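Local coordinates for protein ureidoglycolate hydrolase (Arabidopsis thaliana, PDB 4PXE) that hydrolyses (S)-ureidoglycolate to glyoxylate, ammonium and carbon dioxide as a manganese-dependent homodimeric amidohydrolase, carrying out a late step of plant purine breakdown, at residues 225-239 with 336-350. Residues are numbered along the deposited sequence; the frame is centred on the assembly and turned at random.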
# COMPACT_ATOMS: atom_id res chain seq x y z
N VAL A 225 -3.76 -37.62 -0.62
CA VAL A 225 -4.73 -36.59 -0.98
C VAL A 225 -5.71 -37.09 -2.04
O VAL A 225 -5.30 -37.60 -3.08
CB VAL A 225 -4.01 -35.33 -1.50
CG1 VAL A 225 -5.01 -34.29 -2.01
CG2 VAL A 225 -3.13 -34.76 -0.40
N THR A 226 -7.00 -36.94 -1.77
CA THR A 226 -8.02 -37.48 -2.67
C THR A 226 -8.70 -36.44 -3.56
O THR A 226 -9.31 -36.77 -4.57
CB THR A 226 -9.10 -38.22 -1.88
OG1 THR A 226 -9.80 -37.29 -1.05
CG2 THR A 226 -8.49 -39.31 -1.00
N ALA A 227 -8.60 -35.17 -3.18
CA ALA A 227 -9.24 -34.10 -3.93
C ALA A 227 -8.62 -32.78 -3.51
O ALA A 227 -8.02 -32.68 -2.44
CB ALA A 227 -10.74 -34.09 -3.66
N ILE A 228 -8.78 -31.77 -4.36
CA ILE A 228 -8.30 -30.42 -4.09
C ILE A 228 -9.50 -29.48 -4.18
O ILE A 228 -10.25 -29.53 -5.16
CB ILE A 228 -7.24 -30.00 -5.12
CG1 ILE A 228 -6.02 -30.93 -5.05
CG2 ILE A 228 -6.85 -28.53 -4.92
CD1 ILE A 228 -5.01 -30.69 -6.16
N ALA A 229 -9.68 -28.62 -3.18
CA ALA A 229 -10.81 -27.69 -3.13
C ALA A 229 -10.81 -26.70 -4.30
O ALA A 229 -9.77 -26.45 -4.93
CB ALA A 229 -10.83 -26.96 -1.80
N ALA A 230 -11.99 -26.15 -4.58
CA ALA A 230 -12.21 -25.28 -5.74
C ALA A 230 -11.89 -23.82 -5.42
O ALA A 230 -12.57 -23.20 -4.60
CB ALA A 230 -13.66 -25.39 -6.17
N PRO A 231 -10.85 -23.27 -6.08
CA PRO A 231 -10.42 -21.92 -5.74
C PRO A 231 -10.93 -20.84 -6.69
O PRO A 231 -11.07 -21.07 -7.89
CB PRO A 231 -8.90 -22.02 -5.87
CG PRO A 231 -8.72 -22.99 -7.04
CD PRO A 231 -9.90 -23.95 -6.97
N ALA A 232 -11.19 -19.66 -6.14
CA ALA A 232 -11.53 -18.49 -6.96
C ALA A 232 -10.87 -17.24 -6.42
O ALA A 232 -10.55 -17.16 -5.23
CB ALA A 232 -13.04 -18.30 -7.04
N SER A 233 -10.69 -16.25 -7.28
CA SER A 233 -10.21 -14.95 -6.81
C SER A 233 -10.86 -13.82 -7.60
O SER A 233 -11.21 -13.98 -8.77
CB SER A 233 -8.69 -14.85 -6.86
OG SER A 233 -8.23 -14.67 -8.17
N LEU A 234 -11.04 -12.70 -6.92
CA LEU A 234 -11.73 -11.54 -7.47
C LEU A 234 -10.88 -10.29 -7.27
O LEU A 234 -10.19 -10.16 -6.26
CB LEU A 234 -13.05 -11.33 -6.73
CG LEU A 234 -13.95 -12.51 -6.35
CD1 LEU A 234 -15.12 -12.05 -5.51
CD2 LEU A 234 -14.44 -13.19 -7.61
N LYS A 235 -10.94 -9.38 -8.23
CA LYS A 235 -10.38 -8.04 -8.08
C LYS A 235 -11.52 -7.04 -8.15
O LYS A 235 -12.34 -7.09 -9.07
CB LYS A 235 -9.41 -7.72 -9.22
CG LYS A 235 -8.00 -8.22 -9.03
CD LYS A 235 -7.02 -7.32 -9.78
CE LYS A 235 -7.27 -7.35 -11.29
NZ LYS A 235 -6.32 -6.45 -12.01
N VAL A 236 -11.57 -6.12 -7.18
CA VAL A 236 -12.64 -5.15 -7.11
C VAL A 236 -12.07 -3.76 -6.89
O VAL A 236 -11.15 -3.57 -6.09
CB VAL A 236 -13.61 -5.48 -5.95
CG1 VAL A 236 -14.77 -4.50 -5.91
CG2 VAL A 236 -14.13 -6.91 -6.10
N GLU A 237 -12.59 -2.79 -7.63
CA GLU A 237 -12.22 -1.40 -7.40
C GLU A 237 -13.45 -0.51 -7.29
O GLU A 237 -14.43 -0.68 -8.01
CB GLU A 237 -11.28 -0.87 -8.49
CG GLU A 237 -9.97 -1.63 -8.55
CD GLU A 237 -8.90 -0.93 -9.37
OE1 GLU A 237 -9.24 -0.04 -10.19
OE2 GLU A 237 -7.71 -1.27 -9.19
N PHE A 238 -13.38 0.43 -6.35
CA PHE A 238 -14.39 1.47 -6.19
C PHE A 238 -13.75 2.82 -6.49
O PHE A 238 -12.58 3.04 -6.16
CB PHE A 238 -14.92 1.51 -4.76
CG PHE A 238 -15.69 0.29 -4.35
CD1 PHE A 238 -17.01 0.10 -4.76
CD2 PHE A 238 -15.12 -0.64 -3.49
CE1 PHE A 238 -17.72 -1.01 -4.35
CE2 PHE A 238 -15.84 -1.75 -3.07
CZ PHE A 238 -17.14 -1.93 -3.50
N GLU A 239 -14.51 3.72 -7.12
CA GLU A 239 -14.02 5.09 -7.37
C GLU A 239 -14.97 6.14 -6.82
O GLU A 239 -16.19 6.04 -6.99
CB GLU A 239 -13.80 5.32 -8.87
CG GLU A 239 -12.57 4.62 -9.44
CD GLU A 239 -12.46 4.75 -10.95
OE1 GLU A 239 -13.43 5.18 -11.59
OE2 GLU A 239 -11.39 4.40 -11.50
N LEU A 336 -18.64 1.35 -9.00
CA LEU A 336 -17.99 0.05 -9.01
C LEU A 336 -17.24 -0.02 -10.33
O LEU A 336 -17.81 -0.42 -11.36
CB LEU A 336 -19.02 -1.08 -8.89
CG LEU A 336 -18.48 -2.51 -8.89
CD1 LEU A 336 -17.41 -2.73 -7.82
CD2 LEU A 336 -19.64 -3.48 -8.71
N SER A 337 -15.99 0.42 -10.31
CA SER A 337 -15.22 0.61 -11.54
C SER A 337 -14.58 -0.67 -12.06
O SER A 337 -14.23 -0.77 -13.24
CB SER A 337 -14.18 1.71 -11.35
OG SER A 337 -13.31 1.41 -10.28
N GLU A 338 -14.41 -1.65 -11.18
CA GLU A 338 -13.94 -2.96 -11.60
C GLU A 338 -14.53 -4.04 -10.72
O GLU A 338 -14.51 -3.93 -9.50
CB GLU A 338 -12.41 -3.03 -11.55
CG GLU A 338 -11.86 -4.41 -11.88
CD GLU A 338 -10.35 -4.42 -12.00
OE1 GLU A 338 -9.68 -3.86 -11.11
OE2 GLU A 338 -9.84 -4.97 -13.00
N PHE A 339 -15.07 -5.07 -11.35
CA PHE A 339 -15.40 -6.31 -10.66
C PHE A 339 -14.99 -7.44 -11.59
O PHE A 339 -15.69 -7.76 -12.55
CB PHE A 339 -16.88 -6.40 -10.28
CG PHE A 339 -17.18 -7.52 -9.32
CD1 PHE A 339 -17.28 -7.28 -7.97
CD2 PHE A 339 -17.29 -8.83 -9.77
CE1 PHE A 339 -17.53 -8.31 -7.07
CE2 PHE A 339 -17.53 -9.87 -8.88
CZ PHE A 339 -17.65 -9.61 -7.54
N LYS A 340 -13.82 -8.03 -11.31
CA LYS A 340 -13.24 -9.01 -12.20
C LYS A 340 -13.07 -10.33 -11.47
O LYS A 340 -12.39 -10.39 -10.45
CB LYS A 340 -11.87 -8.53 -12.70
CG LYS A 340 -11.15 -9.47 -13.68
CD LYS A 340 -9.73 -8.97 -13.98
CE LYS A 340 -9.08 -9.73 -15.12
NZ LYS A 340 -9.69 -9.41 -16.43
N ILE A 341 -13.71 -11.37 -11.98
CA ILE A 341 -13.43 -12.72 -11.49
C ILE A 341 -12.18 -13.18 -12.21
O ILE A 341 -12.21 -13.53 -13.40
CB ILE A 341 -14.62 -13.66 -11.74
CG1 ILE A 341 -15.88 -13.13 -11.05
CG2 ILE A 341 -14.28 -15.08 -11.27
CD1 ILE A 341 -17.14 -13.93 -11.32
N VAL A 342 -11.05 -13.15 -11.51
CA VAL A 342 -9.76 -13.42 -12.13
C VAL A 342 -9.65 -14.91 -12.45
O VAL A 342 -9.14 -15.29 -13.51
CB VAL A 342 -8.61 -12.97 -11.21
CG1 VAL A 342 -7.26 -13.39 -11.78
CG2 VAL A 342 -8.68 -11.45 -11.00
N ASN A 343 -10.13 -15.74 -11.53
CA ASN A 343 -10.24 -17.17 -11.80
C ASN A 343 -11.36 -17.76 -10.97
O ASN A 343 -11.68 -17.26 -9.88
CB ASN A 343 -8.92 -17.92 -11.56
CG ASN A 343 -8.46 -17.84 -10.12
OD1 ASN A 343 -7.87 -16.84 -9.71
ND2 ASN A 343 -8.68 -18.91 -9.35
N GLN A 344 -11.97 -18.82 -11.48
CA GLN A 344 -13.05 -19.50 -10.80
C GLN A 344 -12.96 -20.94 -11.26
O GLN A 344 -13.56 -21.32 -12.26
CB GLN A 344 -14.39 -18.89 -11.20
CG GLN A 344 -15.58 -19.39 -10.43
CD GLN A 344 -16.86 -18.64 -10.80
OE1 GLN A 344 -16.83 -17.72 -11.61
NE2 GLN A 344 -17.97 -19.05 -10.21
N ASP A 345 -12.16 -21.72 -10.54
CA ASP A 345 -11.77 -23.04 -11.02
C ASP A 345 -12.53 -24.13 -10.29
O ASP A 345 -12.89 -23.98 -9.13
CB ASP A 345 -10.27 -23.22 -10.83
CG ASP A 345 -9.47 -22.12 -11.51
OD1 ASP A 345 -8.74 -21.40 -10.80
OD2 ASP A 345 -9.57 -21.99 -12.75
N PRO A 346 -12.76 -25.26 -10.97
CA PRO A 346 -13.41 -26.41 -10.33
C PRO A 346 -12.44 -27.15 -9.42
O PRO A 346 -11.23 -26.97 -9.53
CB PRO A 346 -13.79 -27.29 -11.53
CG PRO A 346 -12.76 -26.97 -12.56
CD PRO A 346 -12.49 -25.49 -12.40
N PRO A 347 -12.98 -27.97 -8.51
CA PRO A 347 -12.10 -28.85 -7.73
C PRO A 347 -11.58 -29.97 -8.61
O PRO A 347 -12.09 -30.17 -9.72
CB PRO A 347 -13.04 -29.40 -6.66
CG PRO A 347 -14.38 -29.39 -7.30
CD PRO A 347 -14.40 -28.21 -8.22
N ALA A 348 -10.55 -30.68 -8.17
CA ALA A 348 -10.10 -31.87 -8.89
C ALA A 348 -10.05 -33.08 -7.98
O ALA A 348 -9.84 -32.96 -6.77
CB ALA A 348 -8.76 -31.65 -9.55
N LEU A 349 -10.25 -34.25 -8.57
CA LEU A 349 -10.13 -35.51 -7.85
C LEU A 349 -8.81 -36.19 -8.22
O LEU A 349 -8.41 -36.21 -9.38
CB LEU A 349 -11.29 -36.45 -8.23
CG LEU A 349 -12.68 -36.10 -7.71
CD1 LEU A 349 -13.72 -37.00 -8.37
CD2 LEU A 349 -12.74 -36.25 -6.21
N SER A 350 -8.12 -36.74 -7.22
CA SER A 350 -6.93 -37.55 -7.50
C SER A 350 -7.32 -38.86 -8.18
O SER A 350 -8.40 -39.39 -7.95
CB SER A 350 -6.18 -37.85 -6.22
OG SER A 350 -5.92 -36.64 -5.53
O HOH W 1 -10.02 -39.19 -5.72
O HOH W 2 -10.99 0.95 -11.62
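V236 lays its CG2 methyl obliquely against the ring of F339, 3.7 Å from CD1, while its other branch, CG1, meets CD1 of L336. With CG1 anti to the backbone N (chi1 -177°), this beta-branched residue, well suited to an extended strand, serves both neighbours at once. L234 follows: its CD1 comes within 4.1 Å of CZ of F339, and its CD2 lies 3.7 Å from CG1 of I341. These apolar groups share one face of the sheet with F238, and helix 311-332 lies against it, F339 touching Q322. Strands 230-239 and 336-344 run antiparallel in the dimerization region of this M20-family amidohydrolase, joined by ladder bonds such as K235 N to K340 O at 2.8 Å. Two classic beta bulges interrupt the ladder: V342 and N343 both face S233, and S337 and E338 both face E237. On the other sheet face S233 OG donates to N343 OD1 at 2.7 Å, from above the amide plane, and N343 ND2 reaches D345 OD1, itself salt-bridged to R150. A leucine in place of N343 would probably leave the S233 hydroxyl without its acceptor and D345 without one of its donors. I293 of the second subunit packs on S233, a small side chain that probably lets it come close. Farther along, K235 NZ and E338 OE2 form only a long salt bridge, 3.9 Å apart, while E237 turns its OE2 to H301. Toward the active site, P231 packs on substrate-binding Y377, and its carbonyl O accepts D345 N at 2.9 Å. Beyond the prolines, S350 OG donates to V225 O at 2.7 Å.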